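Local coordinates for protein amidohydrolase (Staphylococcus aureus, PDB 3NUR) that is a putative metal-dependent amidohydrolase of the TIM-barrel type, probably hydrolysing carbon-nitrogen bonds other than peptide bonds, at residues 70-75 / 119-124; 76-81 / 88-93; 109-114 / 134-139. All coordinates share one frame; numbering follows the deposited sequence.

Contact 1: 70-75 / 119-124; sequences DELSHH and ANYIAQ
Tyr121 reaches from helix 104-124 toward the loop 70-75 and is met there in two ways. Leu72 lies over one face of its ring, and His75 takes its hydroxyl. The methyl CD1 of Leu72 makes a CH-pi contact, 3.9 Å from the centroid of the Tyr121 ring. It sits over the face, offset toward the rim, with Tyr121 CD2 the closest ring atom. The other methyl, Leu72 CD2, packs at 3.7 Å on Tyr121 CB, at the root of the ring. The branched end of the leucine therefore follows the tyrosine side chain from CB outward.

At the far end, Tyr121 OH and His75 ND1 are hydrogen-bonded at 2.7 Å. The bond is nearly straight, at 169°, and either atom could be the donor. The hydroxyl lies at the edge of the imidazole, in its plane. The two rings meet rim to rim, with planes 74° apart and neither over the face of the other. The His75 ring swings out opposite its own amide nitrogen (chi1 175°), which brings ND1 to the hydroxyl.

In the TIM-barrel fold this contact joins the loop leading into helix 75-84 to helix 104-124 around Tyr121. His74 is the N-cap of helix 75-84, and a type I turn from Glu71 to His74 precedes it. A water ties Tyr121 OH to the same turn. It donates to Leu72 O at 2.8 Å and lies 2.8 Å from Tyr121 OH. Tyr125 stacks on the His75 ring, and both Tyr125 and Phe129 meet the ring of Tyr121.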
loop_
_atom_site.group_PDB
_atom_site.type_symbol
_atom_site.label_atom_id
_atom_site.label_comp_id
_atom_site.label_asym_id
_atom_site.label_seq_id
_atom_site.Cartn_x
_atom_site.Cartn_y
_atom_site.Cartn_z
ATOM N N ASP A 70 1.090 7.987 -15.582
ATOM C CA ASP A 70 1.886 7.383 -14.508
ATOM C C ASP A 70 3.383 7.611 -14.743
ATOM O O ASP A 70 4.145 7.578 -13.791
ATOM C CB ASP A 70 1.524 5.903 -14.279
ATOM C CG ASP A 70 1.529 4.996 -15.499
ATOM O OD1 ASP A 70 1.630 5.523 -16.640
ATOM O OD2 ASP A 70 1.384 3.771 -15.319
ATOM N N GLU A 71 3.800 7.927 -15.996
ATOM C CA GLU A 71 5.226 8.169 -16.280
ATOM C C GLU A 71 5.734 9.337 -15.450
ATOM O O GLU A 71 5.107 10.403 -15.433
ATOM C CB GLU A 71 5.475 8.411 -17.778
ATOM C CG GLU A 71 5.514 7.140 -18.598
ATOM C CD GLU A 71 5.107 7.331 -20.046
ATOM O OE1 GLU A 71 5.945 7.809 -20.844
ATOM O OE2 GLU A 71 3.939 7.020 -20.378
ATOM N N LEU A 72 6.841 9.126 -14.737
ATOM C CA LEU A 72 7.422 10.124 -13.845
ATOM C C LEU A 72 7.676 11.492 -14.517
ATOM O O LEU A 72 7.613 12.520 -13.844
ATOM C CB LEU A 72 8.665 9.571 -13.133
ATOM C CG LEU A 72 9.126 10.314 -11.869
ATOM C CD1 LEU A 72 8.045 10.330 -10.778
ATOM C CD2 LEU A 72 10.419 9.750 -11.346
ATOM N N SER A 73 7.855 11.498 -15.844
ATOM C CA SER A 73 8.054 12.724 -16.645
ATOM C C SER A 73 6.771 13.590 -16.756
ATOM O O SER A 73 6.856 14.766 -17.126
ATOM C CB SER A 73 8.571 12.363 -18.036
ATOM O OG SER A 73 7.587 11.639 -18.754
ATOM N N HIS A 74 5.593 13.021 -16.440
ATOM C CA HIS A 74 4.303 13.725 -16.513
ATOM C C HIS A 74 4.041 14.554 -15.241
ATOM O O HIS A 74 2.979 14.447 -14.611
ATOM C CB HIS A 74 3.161 12.738 -16.813
ATOM C CG HIS A 74 3.120 12.285 -18.243
ATOM N ND1 HIS A 74 4.132 11.522 -18.791
ATOM C CD2 HIS A 74 2.179 12.504 -19.191
ATOM C CE1 HIS A 74 3.784 11.308 -20.049
ATOM N NE2 HIS A 74 2.613 11.875 -20.333
ATOM N N HIS A 75 5.008 15.411 -14.908
ATOM C CA HIS A 75 5.038 16.253 -13.718
ATOM C C HIS A 75 3.889 17.266 -13.647
ATOM O O HIS A 75 3.240 17.404 -12.605
ATOM C CB HIS A 75 6.396 16.976 -13.616
ATOM C CG HIS A 75 6.466 17.954 -12.483
ATOM N ND1 HIS A 75 6.576 17.531 -11.169
ATOM C CD2 HIS A 75 6.432 19.307 -12.506
ATOM C CE1 HIS A 75 6.586 18.630 -10.437
ATOM N NE2 HIS A 75 6.524 19.727 -11.201
ATOM N N ALA A 119 14.253 9.293 -6.242
ATOM C CA ALA A 119 14.983 10.197 -5.341
ATOM C C ALA A 119 15.433 11.491 -6.064
ATOM O O ALA A 119 15.338 12.562 -5.467
ATOM C CB ALA A 119 16.186 9.489 -4.739
ATOM N N ASN A 120 15.903 11.386 -7.335
ATOM C CA ASN A 120 16.298 12.546 -8.154
ATOM C C ASN A 120 15.095 13.466 -8.416
ATOM O O ASN A 120 15.230 14.688 -8.396
ATOM C CB ASN A 120 16.917 12.104 -9.492
ATOM C CG ASN A 120 18.348 11.645 -9.383
ATOM O OD1 ASN A 120 18.859 10.938 -10.260
ATOM N ND2 ASN A 120 19.028 12.032 -8.303
ATOM N N TYR A 121 13.917 12.871 -8.635
ATOM C CA TYR A 121 12.687 13.620 -8.877
ATOM C C TYR A 121 12.230 14.349 -7.612
ATOM O O TYR A 121 11.877 15.530 -7.676
ATOM C CB TYR A 121 11.583 12.685 -9.407
ATOM C CG TYR A 121 10.236 13.349 -9.590
ATOM C CD1 TYR A 121 9.988 14.180 -10.679
ATOM C CD2 TYR A 121 9.206 13.149 -8.672
ATOM C CE1 TYR A 121 8.735 14.766 -10.872
ATOM C CE2 TYR A 121 7.953 13.738 -8.847
ATOM C CZ TYR A 121 7.711 14.518 -9.965
ATOM O OH TYR A 121 6.472 15.085 -10.153
ATOM N N ILE A 122 12.232 13.655 -6.469
ATOM C CA ILE A 122 11.788 14.246 -5.191
ATOM C C ILE A 122 12.718 15.394 -4.794
ATOM O O ILE A 122 12.246 16.417 -4.285
ATOM C CB ILE A 122 11.666 13.156 -4.091
ATOM C CG1 ILE A 122 10.545 12.134 -4.491
ATOM C CG2 ILE A 122 11.382 13.781 -2.702
ATOM C CD1 ILE A 122 10.510 10.904 -3.649
ATOM N N ALA A 123 14.033 15.244 -5.061
ATOM C CA ALA A 123 15.034 16.288 -4.736
ATOM C C ALA A 123 14.700 17.629 -5.439
ATOM O O ALA A 123 15.014 18.689 -4.889
ATOM C CB ALA A 123 16.436 15.820 -5.130
ATOM N N GLN A 124 14.054 17.570 -6.635
ATOM C CA GLN A 124 13.624 18.747 -7.396
ATOM C C GLN A 124 12.373 19.402 -6.791
ATOM O O GLN A 124 12.253 20.624 -6.835
ATOM C CB GLN A 124 13.405 18.425 -8.886
ATOM C CG GLN A 124 14.673 18.058 -9.665
ATOM C CD GLN A 124 14.348 17.651 -11.083
ATOM O OE1 GLN A 124 13.926 18.468 -11.913
ATOM N NE2 GLN A 124 14.535 16.376 -11.397
HETATM O O HOH W 1 5.567 13.279 -12.085
#

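Contact 2: 76-81 / 88-93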
loop_
_atom_site.group_PDB
_atom_site.type_symbol
_atom_site.label_atom_id
_atom_site.label_comp_id
_atom_site.label_asym_id
_atom_site.label_seq_id
_atom_site.Cartn_x
_atom_site.Cartn_y
_atom_site.Cartn_z
ATOM N N ASP A 76 3.676 18.007 -14.725
ATOM C CA ASP A 76 2.631 19.030 -14.746
ATOM C C ASP A 76 1.234 18.467 -14.552
ATOM O O ASP A 76 0.434 19.074 -13.838
ATOM C CB ASP A 76 2.751 19.884 -16.009
ATOM C CG ASP A 76 3.925 20.832 -15.897
ATOM O OD1 ASP A 76 3.796 21.855 -15.187
ATOM O OD2 ASP A 76 5.005 20.507 -16.435
ATOM N N GLU A 77 0.938 17.304 -15.149
ATOM C CA GLU A 77 -0.367 16.653 -14.971
ATOM C C GLU A 77 -0.556 16.261 -13.503
ATOM O O GLU A 77 -1.633 16.468 -12.953
ATOM C CB GLU A 77 -0.477 15.411 -15.849
ATOM C CG GLU A 77 -0.806 15.752 -17.292
ATOM C CD GLU A 77 -0.639 14.587 -18.245
ATOM O OE1 GLU A 77 -1.365 13.577 -18.092
ATOM O OE2 GLU A 77 0.204 14.699 -19.163
ATOM N N ARG A 78 0.515 15.775 -12.870
ATOM C CA ARG A 78 0.519 15.371 -11.451
ATOM C C ARG A 78 0.267 16.588 -10.529
ATOM O O ARG A 78 -0.604 16.547 -9.649
ATOM C CB ARG A 78 1.846 14.673 -11.128
ATOM C CG ARG A 78 1.878 13.986 -9.761
ATOM C CD ARG A 78 3.170 13.207 -9.544
ATOM N NE ARG A 78 3.329 12.121 -10.525
ATOM C CZ ARG A 78 2.896 10.869 -10.369
ATOM N NH1 ARG A 78 2.221 10.517 -9.271
ATOM N NH2 ARG A 78 3.107 9.965 -11.320
ATOM N N ILE A 79 1.010 17.683 -10.756
ATOM C CA ILE A 79 0.878 18.909 -9.951
ATOM C C ILE A 79 -0.482 19.554 -10.106
ATOM O O ILE A 79 -1.018 20.076 -9.122
ATOM C CB ILE A 79 2.033 19.912 -10.260
ATOM C CG1 ILE A 79 3.370 19.424 -9.668
ATOM C CG2 ILE A 79 1.702 21.351 -9.799
ATOM C CD1 ILE A 79 3.471 19.254 -8.067
ATOM N N GLN A 80 -1.032 19.550 -11.340
ATOM C CA GLN A 80 -2.363 20.108 -11.616
ATOM C C GLN A 80 -3.388 19.374 -10.745
ATOM O O GLN A 80 -4.192 20.028 -10.064
ATOM C CB GLN A 80 -2.734 19.937 -13.102
ATOM C CG GLN A 80 -4.092 20.556 -13.438
ATOM C CD GLN A 80 -4.436 20.421 -14.893
ATOM O OE1 GLN A 80 -5.331 19.659 -15.264
ATOM N NE2 GLN A 80 -3.739 21.169 -15.751
ATOM N N PHE A 81 -3.316 18.016 -10.728
ATOM C CA PHE A 81 -4.242 17.215 -9.941
ATOM C C PHE A 81 -4.106 17.533 -8.456
ATOM O O PHE A 81 -5.106 17.796 -7.801
ATOM C CB PHE A 81 -4.060 15.700 -10.204
ATOM C CG PHE A 81 -4.889 14.831 -9.268
ATOM C CD1 PHE A 81 -6.224 14.556 -9.548
ATOM C CD2 PHE A 81 -4.338 14.321 -8.095
ATOM C CE1 PHE A 81 -6.996 13.781 -8.668
ATOM C CE2 PHE A 81 -5.107 13.547 -7.218
ATOM C CZ PHE A 81 -6.431 13.283 -7.514
ATOM N N GLN A 88 -1.121 18.377 -0.563
ATOM C CA GLN A 88 0.186 18.989 -0.314
ATOM C C GLN A 88 1.264 17.982 -0.691
ATOM O O GLN A 88 2.248 18.354 -1.321
ATOM C CB GLN A 88 0.324 19.377 1.171
ATOM C CG GLN A 88 1.673 20.024 1.565
ATOM C CD GLN A 88 1.946 21.328 0.850
ATOM O OE1 GLN A 88 3.042 21.555 0.327
ATOM N NE2 GLN A 88 0.947 22.199 0.777
ATOM N N ILE A 89 1.103 16.705 -0.259
ATOM C CA ILE A 89 2.111 15.683 -0.524
ATOM C C ILE A 89 1.538 14.421 -1.123
ATOM O O ILE A 89 0.528 13.898 -0.628
ATOM C CB ILE A 89 2.871 15.339 0.802
ATOM C CG1 ILE A 89 3.629 16.558 1.381
ATOM C CG2 ILE A 89 3.769 14.091 0.675
ATOM C CD1 ILE A 89 4.138 16.355 2.772
ATOM N N GLN A 90 2.249 13.872 -2.135
ATOM C CA GLN A 90 1.969 12.544 -2.624
ATOM C C GLN A 90 3.137 11.683 -2.127
ATOM O O GLN A 90 4.307 12.075 -2.275
ATOM C CB GLN A 90 1.895 12.464 -4.159
ATOM C CG GLN A 90 0.543 12.852 -4.710
ATOM C CD GLN A 90 0.395 12.531 -6.189
ATOM O OE1 GLN A 90 -0.705 12.606 -6.769
ATOM N NE2 GLN A 90 1.471 12.106 -6.827
ATOM N N VAL A 91 2.817 10.528 -1.557
ATOM C CA VAL A 91 3.811 9.520 -1.145
ATOM C C VAL A 91 3.887 8.620 -2.385
ATOM O O VAL A 91 2.883 7.997 -2.775
ATOM C CB VAL A 91 3.432 8.746 0.148
ATOM C CG1 VAL A 91 4.534 7.768 0.517
ATOM C CG2 VAL A 91 3.156 9.695 1.316
ATOM N N LEU A 92 5.038 8.648 -3.082
ATOM C CA LEU A 92 5.162 7.985 -4.376
ATOM C C LEU A 92 5.693 6.543 -4.315
ATOM O O LEU A 92 6.663 6.266 -3.605
ATOM C CB LEU A 92 6.037 8.841 -5.332
ATOM C CG LEU A 92 5.493 10.219 -5.761
ATOM C CD1 LEU A 92 6.504 10.959 -6.656
ATOM C CD2 LEU A 92 4.202 10.083 -6.513
ATOM N N SER A 93 5.039 5.639 -5.076
ATOM C CA SER A 93 5.397 4.220 -5.181
ATOM C C SER A 93 5.303 3.749 -6.628
ATOM O O SER A 93 4.541 4.331 -7.382
ATOM C CB SER A 93 4.446 3.389 -4.340
ATOM O OG SER A 93 3.106 3.587 -4.767
#
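Helix 76-81 packs over strand 89-93 with the segment axes 10.5 Å apart at closest approach and their N-to-C directions at 131°. Arg78 and Gln90 are the nearest residues by backbone, and both side chains start out toward the other segment. Arg78 starts out with CG anti to the backbone N (chi1 -170°) and then bends at chi3, which brings NH1 to the Gln90 amide and to Leu92.

The end of Gln90 meets the arginine at two levels. Its amide touches the aliphatic part of Arg78. It also comes to the edge of the guanidinium, near its plane, where Arg78 NH1 and Gln90 NE2 are 3.0 Å apart as modelled. The amide is probably turned over in the model, so whether it is hydrogen-bonded to NH1 is left open; NH1 has a hydrogen bond elsewhere in the structure. The two flat groups stand almost upright to each other, with planes 81° apart.

A methyl of Leu92, CD2, packs against the guanidinium, 3.4 Å from Arg78 NH1. Phe81, nearly one turn after Arg78, comes only to the margin, its ring near the end of the Gln90 amide.

The charged end of Arg78 is buried. Its NH2 donates a hydrogen bond to the carbonyl oxygen of His30, a calcium ligand, while the side chain itself stays about 11 Å from the metal. Arg78 thus ties helix 75-84 to the neighbouring strand 24-31 as well. Helix 75-84 lies on the connection between the parallel neighbours 24-31 and 87-94, a beta-alpha-beta crossover as in a TIM barrel.

Contact 3: 109-114 / 134-139; sequences ELCQKA and TLPINE
Cys111 faces the segment 134-139 from helix 104-124, and its short side chain meets three consecutive residues there. The backbones come close at this point, with Cys111 CA 5.7 Å from Thr134 CA. CB makes the first contact. It lies 3.5 Å from Thr134 O, so the methylene rests against a backbone carbonyl. That oxygen also accepts a hydrogen bond from Asn115 ND2, one helical turn further along the same helix. CB of Cys111 has a second neighbour in Pro136 CD, at 4.0 Å.

From CB the side chain turns so that SG stands anti to the carbonyl carbon of Cys111 (chi1 -74°). This sets the sulfur against the peptide link between Leu135 and Pro136. Cys111 SG is 3.5 Å from Leu135 C and equally 3.5 Å from Pro136 N. The contact is one of packing, and no hydrogen bond crosses between the segments.

The segment is the connection from strand 129-131 to helix 140-152, so in this TIM barrel the contact packs the helix before that strand against the loop after it. Pro136 is the centre of an inverse gamma turn. A type I turn runs from Pro136 to Glu139, the N-cap residue of the next helix.

Around the sulfur, the apolar parts of two side chains come near. The ring of Pro136 approaches with CD, 4.0 Å from Cys111 SG, and with CB at a similar distance. Thr134 presents its methyl, CG2 being 4.1 Å from Cys111 SG. Leu135 contributes its backbone, as its CB points away from the helix. All four touching residues are buried. Pro136 also packs on Ala107 and Ile108 of helix 104-124 and on Ala143 of helix 140-152.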
loop_
_atom_site.group_PDB
_atom_site.type_symbol
_atom_site.label_atom_id
_atom_site.label_comp_id
_atom_site.label_asym_id
_atom_site.label_seq_id
_atom_site.Cartn_x
_atom_site.Cartn_y
_atom_site.Cartn_z
ATOM N N GLU A 109 18.758 -4.784 -9.821
ATOM C CA GLU A 109 19.228 -3.639 -10.606
ATOM C C GLU A 109 18.092 -2.698 -11.008
ATOM O O GLU A 109 18.255 -1.493 -10.892
ATOM C CB GLU A 109 20.031 -4.082 -11.836
ATOM C CG GLU A 109 21.395 -4.648 -11.473
ATOM C CD GLU A 109 22.222 -5.221 -12.611
ATOM O OE1 GLU A 109 21.847 -5.038 -13.793
ATOM O OE2 GLU A 109 23.255 -5.864 -12.312
ATOM N N LEU A 110 16.951 -3.243 -11.452
ATOM C CA LEU A 110 15.819 -2.419 -11.862
ATOM C C LEU A 110 15.144 -1.717 -10.694
ATOM O O LEU A 110 14.731 -0.569 -10.864
ATOM C CB LEU A 110 14.823 -3.175 -12.765
ATOM C CG LEU A 110 15.369 -3.628 -14.145
ATOM C CD1 LEU A 110 14.349 -4.416 -14.887
ATOM C CD2 LEU A 110 15.794 -2.438 -15.014
ATOM N N CYS A 111 15.088 -2.359 -9.489
ATOM C CA CYS A 111 14.519 -1.682 -8.302
ATOM C C CYS A 111 15.448 -0.526 -7.891
ATOM O O CYS A 111 14.969 0.570 -7.568
ATOM C CB CYS A 111 14.312 -2.662 -7.154
ATOM S SG CYS A 111 12.908 -3.784 -7.392
ATOM N N GLN A 112 16.780 -0.766 -7.909
ATOM C CA GLN A 112 17.774 0.269 -7.575
ATOM C C GLN A 112 17.639 1.486 -8.491
ATOM O O GLN A 112 17.672 2.623 -8.022
ATOM C CB GLN A 112 19.201 -0.278 -7.673
ATOM C CG GLN A 112 19.571 -1.141 -6.487
ATOM C CD GLN A 112 20.879 -1.880 -6.687
ATOM O OE1 GLN A 112 21.432 -2.459 -5.747
ATOM N NE2 GLN A 112 21.388 -1.910 -7.916
ATOM N N LYS A 113 17.435 1.244 -9.771
ATOM C CA LYS A 113 17.271 2.288 -10.756
ATOM C C LYS A 113 15.992 3.089 -10.512
ATOM O O LYS A 113 16.009 4.322 -10.589
ATOM C CB LYS A 113 17.175 1.645 -12.117
ATOM C CG LYS A 113 17.423 2.611 -13.267
ATOM C CD LYS A 113 18.709 2.243 -13.937
ATOM C CE LYS A 113 18.871 0.749 -14.120
ATOM N NZ LYS A 113 20.215 0.413 -14.611
ATOM N N ALA A 114 14.885 2.350 -10.214
ATOM C CA ALA A 114 13.627 3.036 -9.985
ATOM C C ALA A 114 13.786 3.955 -8.770
ATOM O O ALA A 114 13.441 5.142 -8.856
ATOM C CB ALA A 114 12.499 2.031 -9.775
ATOM N N THR A 134 10.798 0.659 -3.649
ATOM C CA THR A 134 10.412 -0.443 -4.535
ATOM C C THR A 134 11.490 -1.501 -4.276
ATOM O O THR A 134 12.685 -1.206 -4.387
ATOM C CB THR A 134 10.270 -0.005 -5.994
ATOM O OG1 THR A 134 9.282 1.029 -6.047
ATOM C CG2 THR A 134 9.845 -1.159 -6.912
ATOM N N LEU A 135 11.070 -2.691 -3.822
ATOM C CA LEU A 135 12.009 -3.723 -3.370
ATOM C C LEU A 135 12.019 -4.990 -4.176
ATOM O O LEU A 135 10.954 -5.489 -4.499
ATOM C CB LEU A 135 11.734 -4.085 -1.898
ATOM C CG LEU A 135 11.678 -2.916 -0.895
ATOM C CD1 LEU A 135 11.230 -3.398 0.451
ATOM C CD2 LEU A 135 13.031 -2.200 -0.810
ATOM N N PRO A 136 13.202 -5.609 -4.387
ATOM C CA PRO A 136 13.233 -6.898 -5.096
ATOM C C PRO A 136 12.879 -8.041 -4.129
ATOM O O PRO A 136 13.744 -8.782 -3.677
ATOM C CB PRO A 136 14.678 -6.964 -5.608
ATOM C CG PRO A 136 15.481 -6.224 -4.555
ATOM C CD PRO A 136 14.569 -5.141 -4.027
ATOM N N ILE A 137 11.587 -8.170 -3.783
ATOM C CA ILE A 137 11.103 -9.151 -2.787
ATOM C C ILE A 137 11.535 -10.608 -3.009
ATOM O O ILE A 137 11.682 -11.360 -2.038
ATOM C CB ILE A 137 9.588 -9.021 -2.504
ATOM C CG1 ILE A 137 8.749 -9.377 -3.759
ATOM C CG2 ILE A 137 9.263 -7.609 -1.912
ATOM C CD1 ILE A 137 7.234 -9.441 -3.569
ATOM N N ASN A 138 11.733 -10.988 -4.283
ATOM C CA ASN A 138 12.165 -12.331 -4.652
ATOM C C ASN A 138 13.617 -12.610 -4.267
ATOM O O ASN A 138 14.044 -13.762 -4.304
ATOM C CB ASN A 138 11.846 -12.641 -6.102
ATOM C CG ASN A 138 10.352 -12.751 -6.333
ATOM O OD1 ASN A 138 9.753 -12.034 -7.165
ATOM N ND2 ASN A 138 9.711 -13.580 -5.518
ATOM N N GLU A 139 14.350 -11.564 -3.812
ATOM C CA GLU A 139 15.724 -11.642 -3.293
ATOM C C GLU A 139 15.688 -10.992 -1.881
ATOM O O GLU A 139 16.116 -9.843 -1.736
ATOM C CB GLU A 139 16.645 -10.887 -4.248
ATOM C CG GLU A 139 16.822 -11.576 -5.586
ATOM C CD GLU A 139 17.668 -12.830 -5.481
ATOM O OE1 GLU A 139 18.473 -12.933 -4.527
ATOM O OE2 GLU A 139 17.506 -13.718 -6.343
#

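How the contacts relate
Contacts 1 and 2 are neighbours, with centres about 9 Å apart. They touch through Tyr121, whose OH lies 3.8 Å from Arg78 CD and whose CE2 lies 3.8 Å from Leu92 CD1. Along the chain, contact 2 falls wholly between the two segments of contact 1. Contact 3 lies further off, its centre about 18 Å from that of contact 1 and about 23 Å from that of contact 2. Contacts 1 and 3 share helix 104-124, and their segments alternate in sequence. The three contacts together join consecutive elements of the barrel, from helix 75-84 through strand 87-94 and helix 104-124 to the loop beyond strand 129-131.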